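Aeromonas extracellular serine protease (Aeromonas sobria, PDB 3WQB) cleaves peptide bonds after paired basic residues, one of them lysine, as a secreted calcium-binding serine protease that activates the host plasma kallikrein/kinin system. Local coordinates at residues Gln203-Gln208 / Ser357-Arg362; Gly209-Lys214 / Gly344-Leu349; Ser244-Ser249 / Asn508-Gln513. The protein carries 1 engineered substitution. All coordinates share one frame; numbering follows the deposited sequence.

Contact 1 (Gln203-Gln208 / Ser357-Arg362); sequences QTLKAQ and SVRDLR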
loop_
_atom_site.group_PDB
_atom_site.type_symbol
_atom_site.label_atom_id
_atom_site.label_comp_id
_atom_site.label_asym_id
_atom_site.label_seq_id
_atom_site.Cartn_x
_atom_site.Cartn_y
_atom_site.Cartn_z
ATOM N N GLN A 203 -6.102 -15.026 -7.595
ATOM C CA GLN A 203 -4.667 -15.195 -7.714
ATOM C C GLN A 203 -4.002 -15.605 -6.405
ATOM O O GLN A 203 -3.017 -16.337 -6.407
ATOM C CB GLN A 203 -4.044 -13.911 -8.250
ATOM C CG GLN A 203 -4.246 -13.738 -9.764
ATOM C CD GLN A 203 -3.376 -14.694 -10.559
ATOM O OE1 GLN A 203 -3.828 -15.759 -10.985
ATOM N NE2 GLN A 203 -2.113 -14.336 -10.727
ATOM N N THR A 204 -4.532 -15.116 -5.289
ATOM C CA THR A 204 -3.975 -15.455 -3.980
ATOM C C THR A 204 -4.315 -16.895 -3.584
ATOM O O THR A 204 -3.446 -17.633 -3.105
ATOM C CB THR A 204 -4.468 -14.487 -2.885
ATOM O OG1 THR A 204 -4.041 -13.151 -3.185
ATOM C CG2 THR A 204 -3.918 -14.886 -1.514
ATOM N N LEU A 205 -5.572 -17.283 -3.784
ATOM C CA LEU A 205 -6.069 -18.560 -3.236
ATOM C C LEU A 205 -5.868 -19.810 -4.094
ATOM O O LEU A 205 -6.243 -20.897 -3.681
ATOM C CB LEU A 205 -7.533 -18.420 -2.801
ATOM C CG LEU A 205 -7.754 -17.410 -1.663
ATOM C CD1 LEU A 205 -9.223 -17.334 -1.295
ATOM C CD2 LEU A 205 -6.891 -17.692 -0.416
ATOM N N LYS A 206 -5.228 -19.680 -5.242
ATOM C CA LYS A 206 -5.032 -20.848 -6.107
ATOM C C LYS A 206 -3.797 -21.641 -5.692
ATOM O O LYS A 206 -3.030 -21.218 -4.832
ATOM C CB LYS A 206 -4.886 -20.397 -7.551
ATOM C CG LYS A 206 -3.710 -19.463 -7.737
ATOM C CD LYS A 206 -3.571 -19.017 -9.153
ATOM C CE LYS A 206 -2.242 -18.333 -9.300
ATOM N NZ LYS A 206 -1.910 -18.003 -10.710
ATOM N N ALA A 207 -3.599 -22.795 -6.326
ATOM C CA ALA A 207 -2.334 -23.511 -6.207
ATOM C C ALA A 207 -1.200 -22.616 -6.713
ATOM O O ALA A 207 -1.373 -21.887 -7.697
ATOM C CB ALA A 207 -2.382 -24.808 -7.001
ATOM N N GLN A 208 -0.050 -22.681 -6.046
ATOM C CA GLN A 208 1.073 -21.777 -6.324
ATOM C C GLN A 208 0.573 -20.333 -6.218
ATOM O O GLN A 208 0.766 -19.520 -7.130
ATOM C CB GLN A 208 1.693 -22.046 -7.710
ATOM C CG GLN A 208 2.705 -23.197 -7.785
ATOM C CD GLN A 208 2.232 -24.464 -7.099
ATOM O OE1 GLN A 208 2.597 -24.733 -5.953
ATOM N NE2 GLN A 208 1.398 -25.240 -7.788
ATOM N N SER A 357 1.215 -21.934 1.022
ATOM C CA SER A 357 0.260 -20.947 0.537
ATOM C C SER A 357 0.679 -19.548 0.982
ATOM O O SER A 357 1.511 -19.380 1.890
ATOM C CB SER A 357 -1.128 -21.259 1.092
ATOM O OG SER A 357 -1.186 -20.910 2.465
ATOM N N VAL A 358 0.078 -18.546 0.352
ATOM C CA VAL A 358 0.312 -17.162 0.742
ATOM C C VAL A 358 -0.052 -16.939 2.207
ATOM O O VAL A 358 0.683 -16.275 2.939
ATOM C CB VAL A 358 -0.453 -16.198 -0.183
ATOM C CG1 VAL A 358 -0.338 -14.768 0.329
ATOM C CG2 VAL A 358 0.097 -16.300 -1.600
ATOM N N ARG A 359 -1.172 -17.505 2.648
ATOM C CA ARG A 359 -1.555 -17.374 4.046
ATOM C C ARG A 359 -0.562 -18.051 4.990
ATOM O O ARG A 359 -0.296 -17.540 6.073
ATOM C CB ARG A 359 -2.974 -17.867 4.288
ATOM C CG ARG A 359 -4.020 -16.902 3.754
ATOM C CD ARG A 359 -5.393 -17.548 3.634
ATOM N NE ARG A 359 -5.871 -18.060 4.913
ATOM C CZ ARG A 359 -6.033 -19.345 5.217
ATOM N NH1 ARG A 359 -5.752 -20.310 4.339
ATOM N NH2 ARG A 359 -6.475 -19.663 6.427
ATOM N N ASP A 360 0.006 -19.184 4.573
ATOM C CA ASP A 360 1.061 -19.827 5.356
ATOM C C ASP A 360 2.282 -18.926 5.472
ATOM O O ASP A 360 2.859 -18.801 6.552
ATOM C CB ASP A 360 1.482 -21.163 4.730
ATOM C CG ASP A 360 0.445 -22.237 4.892
ATOM O OD1 ASP A 360 -0.117 -22.360 5.992
ATOM O OD2 ASP A 360 0.231 -22.973 3.905
ATOM N N LEU A 361 2.679 -18.318 4.354
ATOM C CA LEU A 361 3.845 -17.442 4.353
ATOM C C LEU A 361 3.623 -16.194 5.205
ATOM O O LEU A 361 4.519 -15.767 5.937
ATOM C CB LEU A 361 4.236 -17.088 2.919
ATOM C CG LEU A 361 4.592 -18.309 2.068
ATOM C CD1 LEU A 361 4.504 -17.954 0.598
ATOM C CD2 LEU A 361 5.948 -18.866 2.422
ATOM N N ARG A 362 2.419 -15.627 5.123
ATOM C CA ARG A 362 2.040 -14.528 6.013
ATOM C C ARG A 362 2.150 -14.921 7.485
ATOM O O ARG A 362 2.648 -14.136 8.303
ATOM C CB ARG A 362 0.621 -14.052 5.737
ATOM C CG ARG A 362 0.447 -13.242 4.477
ATOM C CD ARG A 362 -0.895 -12.545 4.538
ATOM N NE ARG A 362 -1.127 -11.769 3.331
ATOM C CZ ARG A 362 -2.229 -11.071 3.073
ATOM N NH1 ARG A 362 -3.233 -11.029 3.948
ATOM N NH2 ARG A 362 -2.327 -10.424 1.919
HETATM O O HOH W 1 -2.028 -19.173 -1.537
#
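Thr204 and Val358 carry the apolar part of this contact, their side chains crossing at about a right angle. The methyl CG2 of Thr204 lies 3.9 Å from Val358 CB and almost as near to CG1. With its CG2 anti to the backbone N, Thr204 gives this methyl to the neighbouring helix, while OG1 takes the other branch and hydrogen-bonds to the carbonyl of Phe200 one turn back. At the more open margin Leu205 CD2 approaches the aliphatic CD of Arg359 at 4.3 Å; the guanidinium end of that arginine reaches beyond the contact to a hydrogen bond with Pro433 O and a salt bridge with Glu473, which links the subtilisin domain to the P-domain.

No direct hydrogen bond spans the two segments, but one water does. It donates to Thr204 O at 2.6 Å and accepts from Val358 N at 2.9 Å, so it joins a carbonyl of helix 191-205 to an amide in the first turn of helix 358-368.

Ser357, at the N-cap, and Asp360 form a capping box at the N-terminus of that second helix. Asp360 N donates to Ser357 OG (3.0 Å), and Ser357 N returns a bond to Asp360 OD2 (3.2 Å), meeting the lone pair that faces away from the other carboxylate oxygen.

The contact packs the C-terminal part of helix 191-205 against the start of helix 358-368 in the subtilisin domain. Val358 also touches Ala211 of strand 211-215, Thr204 rests on Tyr212 of the same strand, and Leu361 turns to helix 335-352.

Contact 2 (Gly209-Lys214 / Gly344-Leu349); sequences GAAYIK and GAMALL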
loop_
_atom_site.group_PDB
_atom_site.type_symbol
_atom_site.label_atom_id
_atom_site.label_comp_id
_atom_site.label_asym_id
_atom_site.label_seq_id
_atom_site.Cartn_x
_atom_site.Cartn_y
_atom_site.Cartn_z
ATOM N N GLY A 209 -0.082 -20.033 -5.094
ATOM C CA GLY A 209 -0.754 -18.750 -4.903
ATOM C C GLY A 209 0.178 -17.557 -4.971
ATOM O O GLY A 209 1.360 -17.647 -4.639
ATOM N N ALA A 210 -0.378 -16.434 -5.407
ATOM C CA ALA A 210 0.394 -15.198 -5.541
ATOM C C ALA A 210 0.193 -14.254 -4.368
ATOM O O ALA A 210 -0.929 -14.038 -3.912
ATOM C CB ALA A 210 0.037 -14.510 -6.838
ATOM N N ALA A 211 1.302 -13.711 -3.896
ATOM C CA ALA A 211 1.305 -12.707 -2.842
ATOM C C ALA A 211 1.358 -11.296 -3.416
ATOM O O ALA A 211 2.328 -10.932 -4.092
ATOM C CB ALA A 211 2.493 -12.932 -1.933
ATOM N N TYR A 212 0.292 -10.534 -3.188
ATOM C CA TYR A 212 0.269 -9.103 -3.510
ATOM C C TYR A 212 0.899 -8.326 -2.367
ATOM O O TYR A 212 0.496 -8.502 -1.219
ATOM C CB TYR A 212 -1.176 -8.633 -3.766
ATOM C CG TYR A 212 -1.739 -9.228 -5.028
ATOM C CD1 TYR A 212 -2.316 -10.505 -5.027
ATOM C CD2 TYR A 212 -1.677 -8.530 -6.232
ATOM C CE1 TYR A 212 -2.806 -11.071 -6.200
ATOM C CE2 TYR A 212 -2.157 -9.084 -7.411
ATOM C CZ TYR A 212 -2.726 -10.358 -7.387
ATOM O OH TYR A 212 -3.222 -10.911 -8.540
ATOM N N ILE A 213 1.900 -7.504 -2.691
ATOM C CA ILE A 213 2.623 -6.683 -1.716
ATOM C C ILE A 213 2.382 -5.224 -2.066
ATOM O O ILE A 213 2.402 -4.860 -3.252
ATOM C CB ILE A 213 4.145 -6.993 -1.743
ATOM C CG1 ILE A 213 4.408 -8.510 -1.894
ATOM C CG2 ILE A 213 4.843 -6.375 -0.539
ATOM C CD1 ILE A 213 3.929 -9.381 -0.738
ATOM N N LYS A 214 2.150 -4.392 -1.053
ATOM C CA LYS A 214 1.590 -3.075 -1.275
ATOM C C LYS A 214 2.204 -2.013 -0.361
ATOM O O LYS A 214 2.255 -2.187 0.858
ATOM C CB LYS A 214 0.075 -3.151 -1.054
ATOM C CG LYS A 214 -0.699 -1.856 -1.278
ATOM C CD LYS A 214 -0.599 -1.370 -2.726
ATOM C CE LYS A 214 -1.654 -0.330 -3.028
ATOM N NZ LYS A 214 -1.430 0.934 -2.254
ATOM N N GLY A 344 10.997 -9.488 -2.089
ATOM C CA GLY A 344 12.205 -10.300 -2.056
ATOM C C GLY A 344 12.179 -11.325 -0.935
ATOM O O GLY A 344 12.491 -12.497 -1.158
ATOM N N ALA A 345 11.766 -10.906 0.262
ATOM C CA ALA A 345 11.659 -11.817 1.408
ATOM C C ALA A 345 10.679 -12.954 1.102
ATOM O O ALA A 345 10.955 -14.128 1.370
ATOM C CB ALA A 345 11.221 -11.059 2.655
ATOM N N MET A 346 9.530 -12.585 0.542
ATOM C CA MET A 346 8.532 -13.543 0.111
ATOM C C MET A 346 9.113 -14.526 -0.907
ATOM O O MET A 346 8.894 -15.735 -0.807
ATOM C CB MET A 346 7.339 -12.800 -0.484
ATOM C CG MET A 346 6.115 -13.659 -0.714
ATOM S SD MET A 346 5.356 -14.254 0.818
ATOM C CE MET A 346 4.548 -12.809 1.495
ATOM N N ALA A 347 9.861 -14.010 -1.887
ATOM C CA ALA A 347 10.457 -14.869 -2.905
ATOM C C ALA A 347 11.454 -15.849 -2.280
ATOM O O ALA A 347 11.530 -17.014 -2.685
ATOM C CB ALA A 347 11.124 -14.047 -3.984
ATOM N N LEU A 348 12.197 -15.405 -1.278
ATOM C CA LEU A 348 13.115 -16.301 -0.573
ATOM C C LEU A 348 12.341 -17.452 0.073
ATOM O O LEU A 348 12.670 -18.631 -0.108
ATOM C CB LEU A 348 13.938 -15.546 0.480
ATOM C CG LEU A 348 14.952 -14.540 -0.075
ATOM C CD1 LEU A 348 15.725 -13.868 1.047
ATOM C CD2 LEU A 348 15.912 -15.216 -1.041
ATOM N N LEU A 349 11.289 -17.111 0.805
ATOM C CA LEU A 349 10.510 -18.125 1.492
ATOM C C LEU A 349 9.871 -19.090 0.512
ATOM O O LEU A 349 9.903 -20.303 0.717
ATOM C CB LEU A 349 9.441 -17.480 2.369
ATOM C CG LEU A 349 9.939 -16.588 3.500
ATOM C CD1 LEU A 349 8.760 -16.101 4.286
ATOM C CD2 LEU A 349 10.938 -17.279 4.395
#
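Strand 211-214 and helix 344-349 approach to 7.9 Å between the CA atoms of Ala211 and Met346, a spacing bridged by side chains alone, with no hydrogen bond from one segment to the other. Within 344-349 Met346 alone makes the contact. Its CG is anti to the backbone N (chi1 -168°), which extends the chain toward the strand, and bends at chi2 and chi3 then fold the thioether over the Ala211 methyl. Ala211 CB is therefore met by several atoms of one side chain: Met346 CG at 3.9 Å, the terminal methyl Met346 CE at 4.0 Å, and the sulfur SD slightly farther away.

The same methyl reaches Ile213, two residues along the strand, where Met346 CE lies 4.1 Å from Ile213 CD1. The two side chains cross obliquely, and Ala211 and Ile213 both point toward the helix from the same face of the strand. All three residues are buried, and the contact between them is wholly apolar.

This is sheet-to-helix packing in the core of the subtilisin fold, in the catalytic domain. Strand 211-215 lies in the parallel sheet between strands 173-179 and 255-261, and Met346 also touches Leu256 of the latter. Helix 335-352, which carries the engineered Ala336 at the predicted charge-relay position near its start, is backed in turn by helix 419-426 through Leu348 and Leu349.

Contact 3 (Ser244-Ser249 / Asn508-Gln513); sequences SNLDPS and NSLVGQ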
loop_
_atom_site.group_PDB
_atom_site.type_symbol
_atom_site.label_atom_id
_atom_site.label_comp_id
_atom_site.label_asym_id
_atom_site.label_seq_id
_atom_site.Cartn_x
_atom_site.Cartn_y
_atom_site.Cartn_z
ATOM N N SER A 244 -2.764 4.637 6.807
ATOM C CA SER A 244 -2.728 3.672 5.705
ATOM C C SER A 244 -4.062 3.004 5.335
ATOM O O SER A 244 -4.143 2.305 4.316
ATOM C CB SER A 244 -1.643 2.628 5.975
ATOM O OG SER A 244 -1.819 2.003 7.229
ATOM N N ASN A 245 -5.092 3.210 6.155
ATOM C CA ASN A 245 -6.451 2.778 5.807
ATOM C C ASN A 245 -7.194 3.766 4.894
ATOM O O ASN A 245 -8.298 3.470 4.439
ATOM C CB ASN A 245 -7.290 2.503 7.068
ATOM C CG ASN A 245 -7.275 1.038 7.496
ATOM O OD1 ASN A 245 -7.276 0.139 6.667
ATOM N ND2 ASN A 245 -7.318 0.800 8.805
ATOM N N LEU A 246 -6.616 4.939 4.619
ATOM C CA LEU A 246 -7.326 5.905 3.769
ATOM C C LEU A 246 -7.435 5.480 2.306
ATOM O O LEU A 246 -8.462 5.711 1.672
ATOM C CB LEU A 246 -6.732 7.308 3.866
ATOM C CG LEU A 246 -6.838 8.014 5.213
ATOM C CD1 LEU A 246 -6.131 9.366 5.150
ATOM C CD2 LEU A 246 -8.294 8.167 5.652
ATOM N N ASP A 247 -6.391 4.858 1.771
ATOM C CA ASP A 247 -6.426 4.380 0.391
ATOM C C ASP A 247 -7.246 3.091 0.380
ATOM O O ASP A 247 -6.849 2.115 1.018
ATOM C CB ASP A 247 -4.998 4.144 -0.116
ATOM C CG ASP A 247 -4.945 3.489 -1.496
ATOM O OD1 ASP A 247 -5.991 3.042 -2.030
ATOM O OD2 ASP A 247 -3.823 3.425 -2.044
ATOM N N PRO A 248 -8.413 3.101 -0.298
ATOM C CA PRO A 248 -9.306 1.929 -0.259
ATOM C C PRO A 248 -8.649 0.580 -0.604
ATOM O O PRO A 248 -9.020 -0.449 -0.037
ATOM C CB PRO A 248 -10.408 2.284 -1.270
ATOM C CG PRO A 248 -9.823 3.350 -2.132
ATOM C CD PRO A 248 -8.910 4.132 -1.237
ATOM N N SER A 249 -7.666 0.581 -1.497
ATOM C CA SER A 249 -7.015 -0.668 -1.890
ATOM C C SER A 249 -6.250 -1.313 -0.739
ATOM O O SER A 249 -6.043 -2.529 -0.721
ATOM C CB SER A 249 -6.063 -0.426 -3.055
ATOM O OG SER A 249 -6.775 0.089 -4.161
ATOM N N ASN A 508 -6.041 13.100 10.390
ATOM C CA ASN A 508 -5.593 12.579 9.113
ATOM C C ASN A 508 -5.861 13.562 7.976
ATOM O O ASN A 508 -6.278 14.707 8.212
ATOM C CB ASN A 508 -6.294 11.257 8.854
ATOM C CG ASN A 508 -7.788 11.398 8.933
ATOM O OD1 ASN A 508 -8.402 12.049 8.086
ATOM N ND2 ASN A 508 -8.385 10.812 9.975
ATOM N N SER A 509 -5.585 13.125 6.754
ATOM C CA SER A 509 -5.621 13.995 5.586
ATOM C C SER A 509 -6.993 14.166 4.933
ATOM O O SER A 509 -7.079 14.738 3.847
ATOM C CB SER A 509 -4.592 13.527 4.549
ATOM O OG SER A 509 -5.006 12.316 3.938
ATOM N N LEU A 510 -8.058 13.688 5.580
ATOM C CA LEU A 510 -9.412 13.879 5.040
ATOM C C LEU A 510 -9.924 15.304 5.234
ATOM O O LEU A 510 -10.999 15.526 5.795
ATOM C CB LEU A 510 -10.398 12.854 5.621
ATOM C CG LEU A 510 -10.098 11.392 5.301
ATOM C CD1 LEU A 510 -11.092 10.488 6.005
ATOM C CD2 LEU A 510 -10.116 11.157 3.793
ATOM N N VAL A 511 -9.158 16.255 4.716
ATOM C CA VAL A 511 -9.444 17.686 4.874
ATOM C C VAL A 511 -10.247 18.268 3.699
ATOM O O VAL A 511 -10.412 19.490 3.592
ATOM C CB VAL A 511 -8.128 18.485 5.071
ATOM C CG1 VAL A 511 -7.397 18.035 6.339
ATOM C CG2 VAL A 511 -7.220 18.359 3.830
ATOM N N GLY A 512 -10.751 17.388 2.834
ATOM C CA GLY A 512 -11.445 17.785 1.615
ATOM C C GLY A 512 -12.698 18.609 1.814
ATOM O O GLY A 512 -13.080 19.367 0.919
ATOM N N GLN A 513 -13.347 18.479 2.968
ATOM C CA GLN A 513 -14.534 19.294 3.236
ATOM C C GLN A 513 -14.156 20.765 3.365
ATOM O O GLN A 513 -14.850 21.634 2.829
ATOM C CB GLN A 513 -15.261 18.817 4.483
ATOM C CG GLN A 513 -15.813 17.412 4.361
ATOM C CD GLN A 513 -16.152 16.810 5.716
ATOM O OE1 GLN A 513 -15.314 16.755 6.618
ATOM N NE2 GLN A 513 -17.386 16.363 5.864
#
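Leu246 faces Asn508, Ser509 and Leu510 where a loop of the subtilisin domain meets the P-domain, the pairing of domains found in furin-like proteases. Ahead of it in the loop, Ser244 and Asn245 are tied elsewhere: Ser244 OG to Asn276, and Asn245 ND2 across the domain boundary to Leu503 O. Leu246 then makes the contact itself; CG, anti to the carbonyl carbon (chi1 -65°), directs its branched end at the P-domain segment, where its two methyls find different partners. Leu246 CD1 lies 3.4 Å from Ser509 OG, a hydroxyl already hydrogen-bonded to Val182 O, and 4.2 Å from Asn508 CB. Leu246 CD2 is 3.7 Å from both CG and CD1 of Leu510, the two leucine side chains running alongside one another in opposite senses.

Next along the loop, Asp247 forms an Asx turn, its OD1 accepting from Ser249 N at 3.0 Å, and Pro248 O receives a bond from Arg532 of the P-domain. A second Asx turn shapes the opposing segment. Asn508 ND2 donates to Ser505 O, holding the amide from its other end, and Leu510 N donates to Asn508 OD1 at 3.0 Å, in the carbonyl plane and on a lone pair, with an N-H...O angle of 159°.

Overall arrangement
Contacts 1 and 2 are neighbours in the subtilisin domain, their centres 9 Å apart. Helix 191-205 runs on into strand 211-215, and helix 335-352 is followed by helix 358-368, so the two contacts join successive elements of the same two chain regions; Gln203 O and Ala210 N probably hydrogen-bond where they meet. Contacts 2 and 3 bury every touching residue; contact 1 is buried except for Leu205 and has a bridging water, whereas contact 2 is wholly apolar. Contact 3, on the opposite side of the chain's centre from contact 2, links two domains through loops, mixing leucine packing with polar turns. Lys214 NZ and Asp247 OD2, a long and weak ion pair, connect segments 209-214 and 244-249.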